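Local coordinates for erythropoietin (Homo sapiens, PDB 1EER), which binds the erythropoietin receptor as a secreted cytokine hormone, bringing about receptor dimerization and JAK2 activation and so controlling the proliferation and differentiation of red blood cells, at residues Lys52-Glu55 / Val56-Ala60; Gln65-Ala68 / Leu69-Glu72; Thr107-Ala111 / Leu112-Lys116. The protein carries 5 engineered substitutions. All blocks are in the same frame, centred on the assembly; numbering follows the deposited sequence.

All three contacts are local, each made within one continuous stretch by residues a few positions apart, so they follow in series along the chain and none encloses or crosses another. Contact 1 comes first, where the loop after helix 48-51 turns into helix 56-82. Contact 2 lies further along that same helix, its centre about 18 Å from the centre of contact 1. Contact 3 ends helix 91-111 and starts helix 114-120. It packs back on both others: Leu109 CD2 lies 3.4 Å from Leu67 CD2 of contact 2, and Ala114 O lies 4.0 Å from Ala60 CB of contact 1. Helix 56-82 of the four-helix cytokine bundle is thus tied both to helix 91-111 and to the short helix 114-120.

Contact 1: Lys52-Glu55 / Val56-Ala60; sequences KRME and VGQQA
The backbone between Met54 and Gln58 passes from extended loop into helix, and its first turn is closed by Gln58 N, which donates to Glu55 O over 2.9 Å with a bent N-H...O angle of 141°. Beside this bond the thioether of Met54 meets the aliphatic part of Gln58, SD lying 3.6 Å from Gln58 CG and a little further from its CB. The two side chains cross at a slant. Met54 CG sits between its own backbone N and carbonyl carbon (chi1 54°), which swings the sulfur over the incoming turn, while the Gln58 chain bends at chi2 and carries its amide away. The contact leads into helix 56-82, one of the four long helices of the cytokine bundle. A water bridges its first turn to the loop: it donates to Met54 O at 2.6 Å and accepts from Gln59 NE2, also at 2.6 Å. The Gln59 side chain is buried against Tyr156 and Glu159 of helix 138-161, and Ala60 also touches Tyr156. Further back in the loop, and outside this contact, Lys52 NZ forms a salt bridge with an acidic side chain of a different protein, probably the receptor.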
# COMPACT_ATOMS: atom_id res chain seq x y z
N LYS A 52 -14.52 -16.91 -7.09
CA LYS A 52 -13.69 -18.11 -6.98
C LYS A 52 -14.22 -19.31 -7.77
O LYS A 52 -13.57 -20.34 -7.89
CB LYS A 52 -13.59 -18.47 -5.50
CG LYS A 52 -14.85 -19.14 -4.97
CD LYS A 52 -14.72 -19.56 -3.50
CE LYS A 52 -13.85 -18.60 -2.69
NZ LYS A 52 -14.21 -18.68 -1.28
N ARG A 53 -15.42 -19.18 -8.34
CA ARG A 53 -16.00 -20.27 -9.11
C ARG A 53 -15.84 -20.12 -10.61
O ARG A 53 -15.97 -21.09 -11.36
CB ARG A 53 -17.49 -20.40 -8.78
CG ARG A 53 -17.78 -20.67 -7.33
CD ARG A 53 -19.18 -21.21 -7.16
NE ARG A 53 -20.04 -20.93 -8.31
CZ ARG A 53 -20.86 -21.82 -8.85
NH1 ARG A 53 -20.95 -23.05 -8.34
NH2 ARG A 53 -21.62 -21.49 -9.89
N MET A 54 -15.57 -18.90 -11.07
CA MET A 54 -15.43 -18.68 -12.50
C MET A 54 -14.07 -19.07 -13.05
O MET A 54 -13.07 -19.06 -12.32
CB MET A 54 -15.74 -17.22 -12.86
CG MET A 54 -14.94 -16.18 -12.10
SD MET A 54 -15.12 -14.55 -12.86
CE MET A 54 -16.13 -13.71 -11.66
N GLU A 55 -14.03 -19.45 -14.32
CA GLU A 55 -12.79 -19.83 -14.97
C GLU A 55 -11.78 -18.75 -14.60
O GLU A 55 -12.07 -17.56 -14.72
CB GLU A 55 -12.98 -19.86 -16.49
CG GLU A 55 -11.99 -20.75 -17.24
CD GLU A 55 -11.96 -20.47 -18.72
OE1 GLU A 55 -12.91 -19.82 -19.23
OE2 GLU A 55 -10.99 -20.89 -19.39
N VAL A 56 -10.60 -19.15 -14.13
CA VAL A 56 -9.58 -18.20 -13.71
C VAL A 56 -9.22 -17.21 -14.81
O VAL A 56 -8.97 -16.03 -14.55
CB VAL A 56 -8.30 -18.92 -13.25
CG1 VAL A 56 -7.33 -17.92 -12.64
CG2 VAL A 56 -8.65 -19.99 -12.22
N GLY A 57 -9.19 -17.69 -16.05
CA GLY A 57 -8.87 -16.83 -17.17
C GLY A 57 -9.78 -15.62 -17.25
O GLY A 57 -9.36 -14.57 -17.73
N GLN A 58 -11.02 -15.78 -16.78
CA GLN A 58 -11.99 -14.69 -16.78
C GLN A 58 -11.58 -13.60 -15.79
O GLN A 58 -11.98 -12.44 -15.93
CB GLN A 58 -13.39 -15.23 -16.43
CG GLN A 58 -14.49 -14.16 -16.36
CD GLN A 58 -14.63 -13.36 -17.65
OE1 GLN A 58 -14.32 -13.85 -18.75
NE2 GLN A 58 -15.11 -12.12 -17.53
N GLN A 59 -10.78 -13.95 -14.79
CA GLN A 59 -10.32 -12.94 -13.85
C GLN A 59 -9.45 -11.98 -14.68
O GLN A 59 -9.56 -10.76 -14.56
CB GLN A 59 -9.49 -13.59 -12.73
CG GLN A 59 -10.21 -14.68 -11.95
CD GLN A 59 -9.37 -15.23 -10.81
OE1 GLN A 59 -8.23 -14.81 -10.61
NE2 GLN A 59 -9.92 -16.18 -10.06
N ALA A 60 -8.61 -12.55 -15.53
CA ALA A 60 -7.73 -11.78 -16.41
C ALA A 60 -8.56 -10.82 -17.27
O ALA A 60 -8.27 -9.63 -17.33
CB ALA A 60 -6.94 -12.73 -17.30
O HOH W 1 -11.72 -18.11 -10.28

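Contact 2: Gln65-Ala68 / Leu69-Glu72; sequences QGLA and LLSE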
# COMPACT_ATOMS: atom_id res chain seq x y z
N GLN A 65 -9.38 -5.51 -18.97
CA GLN A 65 -10.29 -4.59 -19.62
C GLN A 65 -10.74 -3.50 -18.65
O GLN A 65 -10.79 -2.33 -19.01
CB GLN A 65 -11.50 -5.33 -20.15
CG GLN A 65 -11.16 -6.22 -21.29
CD GLN A 65 -12.36 -6.98 -21.78
OE1 GLN A 65 -12.24 -8.06 -22.34
NE2 GLN A 65 -13.54 -6.42 -21.56
N GLY A 66 -11.05 -3.89 -17.41
CA GLY A 66 -11.48 -2.91 -16.43
C GLY A 66 -10.45 -1.82 -16.23
O GLY A 66 -10.78 -0.64 -16.13
N LEU A 67 -9.18 -2.23 -16.16
CA LEU A 67 -8.06 -1.30 -15.97
C LEU A 67 -7.94 -0.35 -17.16
O LEU A 67 -7.64 0.84 -16.98
CB LEU A 67 -6.76 -2.08 -15.82
CG LEU A 67 -5.56 -1.34 -15.22
CD1 LEU A 67 -5.81 -1.05 -13.75
CD2 LEU A 67 -4.31 -2.19 -15.43
N ALA A 68 -8.17 -0.87 -18.36
CA ALA A 68 -8.11 -0.07 -19.58
C ALA A 68 -9.16 1.04 -19.53
O ALA A 68 -8.87 2.19 -19.82
CB ALA A 68 -8.35 -0.96 -20.79
N LEU A 69 -10.39 0.68 -19.14
CA LEU A 69 -11.48 1.64 -19.05
C LEU A 69 -11.14 2.68 -18.00
O LEU A 69 -11.39 3.88 -18.18
CB LEU A 69 -12.78 0.90 -18.69
CG LEU A 69 -14.05 1.57 -18.16
CD1 LEU A 69 -14.31 2.88 -18.86
CD2 LEU A 69 -15.21 0.61 -18.37
N LEU A 70 -10.55 2.21 -16.90
CA LEU A 70 -10.13 3.05 -15.78
C LEU A 70 -9.11 4.08 -16.25
O LEU A 70 -9.21 5.27 -15.92
CB LEU A 70 -9.52 2.18 -14.67
CG LEU A 70 -10.02 2.32 -13.23
CD1 LEU A 70 -9.03 1.66 -12.27
CD2 LEU A 70 -10.21 3.78 -12.85
N SER A 71 -8.12 3.63 -17.01
CA SER A 71 -7.09 4.53 -17.52
C SER A 71 -7.74 5.64 -18.35
O SER A 71 -7.37 6.81 -18.23
CB SER A 71 -6.10 3.76 -18.40
OG SER A 71 -5.38 2.81 -17.65
N GLU A 72 -8.70 5.27 -19.18
CA GLU A 72 -9.39 6.24 -20.02
C GLU A 72 -10.19 7.20 -19.16
O GLU A 72 -10.28 8.40 -19.48
CB GLU A 72 -10.34 5.53 -21.00
CG GLU A 72 -9.68 4.51 -21.91
CD GLU A 72 -10.70 3.71 -22.71
OE1 GLU A 72 -11.70 4.31 -23.16
OE2 GLU A 72 -10.50 2.49 -22.89
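Leu67 O takes the backbone N-H of Ser71 at 2.8 Å. Ser71 OG lies 3.1 Å from the same oxygen, where it may donate a second bond, although its proton has another acceptor within reach. With OG beside its own backbone N (chi1 -65°), the hydroxyl folds back over the preceding turn. The backbone bonds here are i to i+4 bonds in the middle of helix 56-82, a long helix of the four-helix cytokine bundle. The bond from Leu69 N to Gln65 O is 3.0 Å long; Leu70 N to Gly66 O and Glu72 N to Ala68 O continue the same pattern. On the buried side Leu67 and Leu70 approach loosely, CD1 to CD1 at 4.5 Å, and both reach Phe148 of helix 138-161. Leu67 packs in addition on Leu102 and Thr106 of helix 91-111, whereas Leu69 and Leu70 lie against Pro42 of a loop. On the outer side the Glu72 chain turns back along the helix, with its CG beside the backbone N (chi1 -58°), and brings that CG to 3.2 Å from Ala68 O.

Contact 3: Thr107-Ala111 / Leu112-Lys116; sequences TLLRA and LGAQK
Leu112 N makes two weak bonds into the last turn of helix 91-111, to Leu108 O and Leu109 O. The Leu112 side chain continues the apolar side of that helix: its CD1 lies 4.5 Å from Leu109 CD1, and the leucine also packs on Pro3 and Ile6 of a loop and on Tyr156 and Ala160 of helix 138-161. The chain then closes a Schellman motif at Gly113, with its positive phi of 97°, a backbone conformation most easily taken by glycine. Gly113 N donates to Arg110 O at 2.6 Å. The same glycine occupies the N-cap position of the next helix, so bundle helix 91-111 runs almost directly into the short helix 114-120. Ala114 N supplies the longer bond of the motif, 3.2 Å to Leu109 O, and Ala114 CB comes down on the isobutyl group of Leu109, 3.8 Å from Leu109 CG. Both residues are buried: Leu109 reaches Val63 and Trp64 of helix 56-82, and Ala114 touches Tyr156. Gln115, which also packs on Trp64, runs alongside Arg110, pointing the same way, with the amide and guanidinium planes 24° apart. Both side chains start with CG anti to their backbone N (chi1 166° for Arg110), and the arginine bends at chi3, which brings Arg110 NE beside Gln115 OE1 in a weak hydrogen bond, 3.0 Å long. Leu108 packs on an aromatic side chain and Arg110 on an acidic side chain of another protein, probably the receptor. At Lys116 a water links the turns, accepting from Lys116 N at 2.9 Å and donating at 2.8 Å to Arg110 O, which already receives Gly113 N.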
# COMPACT_ATOMS: atom_id res chain seq x y z
N THR A 107 1.56 -1.91 -17.62
CA THR A 107 2.75 -2.57 -18.12
C THR A 107 3.02 -3.79 -17.25
O THR A 107 3.32 -4.87 -17.75
CB THR A 107 3.98 -1.62 -18.07
OG1 THR A 107 3.77 -0.51 -18.96
CG2 THR A 107 5.24 -2.36 -18.50
N LEU A 108 2.87 -3.60 -15.94
CA LEU A 108 3.08 -4.67 -14.96
C LEU A 108 2.15 -5.88 -15.18
O LEU A 108 2.59 -7.03 -15.10
CB LEU A 108 2.89 -4.10 -13.55
CG LEU A 108 4.10 -4.02 -12.61
CD1 LEU A 108 5.40 -3.89 -13.40
CD2 LEU A 108 3.91 -2.85 -11.67
N LEU A 109 0.88 -5.60 -15.45
CA LEU A 109 -0.12 -6.65 -15.67
C LEU A 109 0.15 -7.49 -16.91
O LEU A 109 0.02 -8.72 -16.89
CB LEU A 109 -1.51 -6.04 -15.81
CG LEU A 109 -2.56 -6.49 -14.82
CD1 LEU A 109 -1.91 -6.74 -13.46
CD2 LEU A 109 -3.63 -5.43 -14.72
N ARG A 110 0.50 -6.81 -17.99
CA ARG A 110 0.78 -7.48 -19.25
C ARG A 110 1.87 -8.51 -19.07
O ARG A 110 1.77 -9.63 -19.54
CB ARG A 110 1.19 -6.46 -20.31
CG ARG A 110 1.82 -7.06 -21.55
CD ARG A 110 2.15 -5.98 -22.55
NE ARG A 110 1.07 -5.00 -22.65
CZ ARG A 110 1.27 -3.70 -22.79
NH1 ARG A 110 2.50 -3.22 -22.84
NH2 ARG A 110 0.23 -2.88 -22.86
N ALA A 111 2.94 -8.11 -18.39
CA ALA A 111 4.06 -9.01 -18.16
C ALA A 111 3.55 -10.21 -17.40
O ALA A 111 4.10 -11.30 -17.53
CB ALA A 111 5.13 -8.30 -17.35
N LEU A 112 2.49 -10.01 -16.63
CA LEU A 112 1.88 -11.07 -15.85
C LEU A 112 1.06 -12.00 -16.76
O LEU A 112 0.65 -13.09 -16.35
CB LEU A 112 0.97 -10.47 -14.77
CG LEU A 112 0.92 -11.06 -13.36
CD1 LEU A 112 -0.50 -10.94 -12.86
CD2 LEU A 112 1.38 -12.52 -13.33
N GLY A 113 0.83 -11.57 -18.00
CA GLY A 113 0.08 -12.38 -18.94
C GLY A 113 -1.38 -12.02 -19.02
O GLY A 113 -2.14 -12.67 -19.73
N ALA A 114 -1.76 -10.96 -18.30
CA ALA A 114 -3.14 -10.47 -18.24
C ALA A 114 -3.73 -10.08 -19.59
O ALA A 114 -4.86 -10.45 -19.90
CB ALA A 114 -3.22 -9.29 -17.29
N GLN A 115 -2.97 -9.33 -20.38
CA GLN A 115 -3.45 -8.90 -21.68
C GLN A 115 -3.61 -10.07 -22.65
O GLN A 115 -4.58 -10.13 -23.41
CB GLN A 115 -2.52 -7.86 -22.30
CG GLN A 115 -3.05 -7.35 -23.62
CD GLN A 115 -2.13 -6.38 -24.28
OE1 GLN A 115 -0.91 -6.59 -24.33
NE2 GLN A 115 -2.69 -5.30 -24.80
N LYS A 116 -2.67 -10.99 -22.62
CA LYS A 116 -2.73 -12.16 -23.49
C LYS A 116 -3.94 -13.04 -23.15
O LYS A 116 -4.72 -13.40 -24.03
CB LYS A 116 -1.45 -13.00 -23.34
CG LYS A 116 -1.21 -13.96 -24.49
CD LYS A 116 -1.31 -15.40 -24.02
CE LYS A 116 -2.24 -16.21 -24.90
NZ LYS A 116 -2.39 -17.61 -24.40
O HOH W 2 -0.06 -10.27 -21.58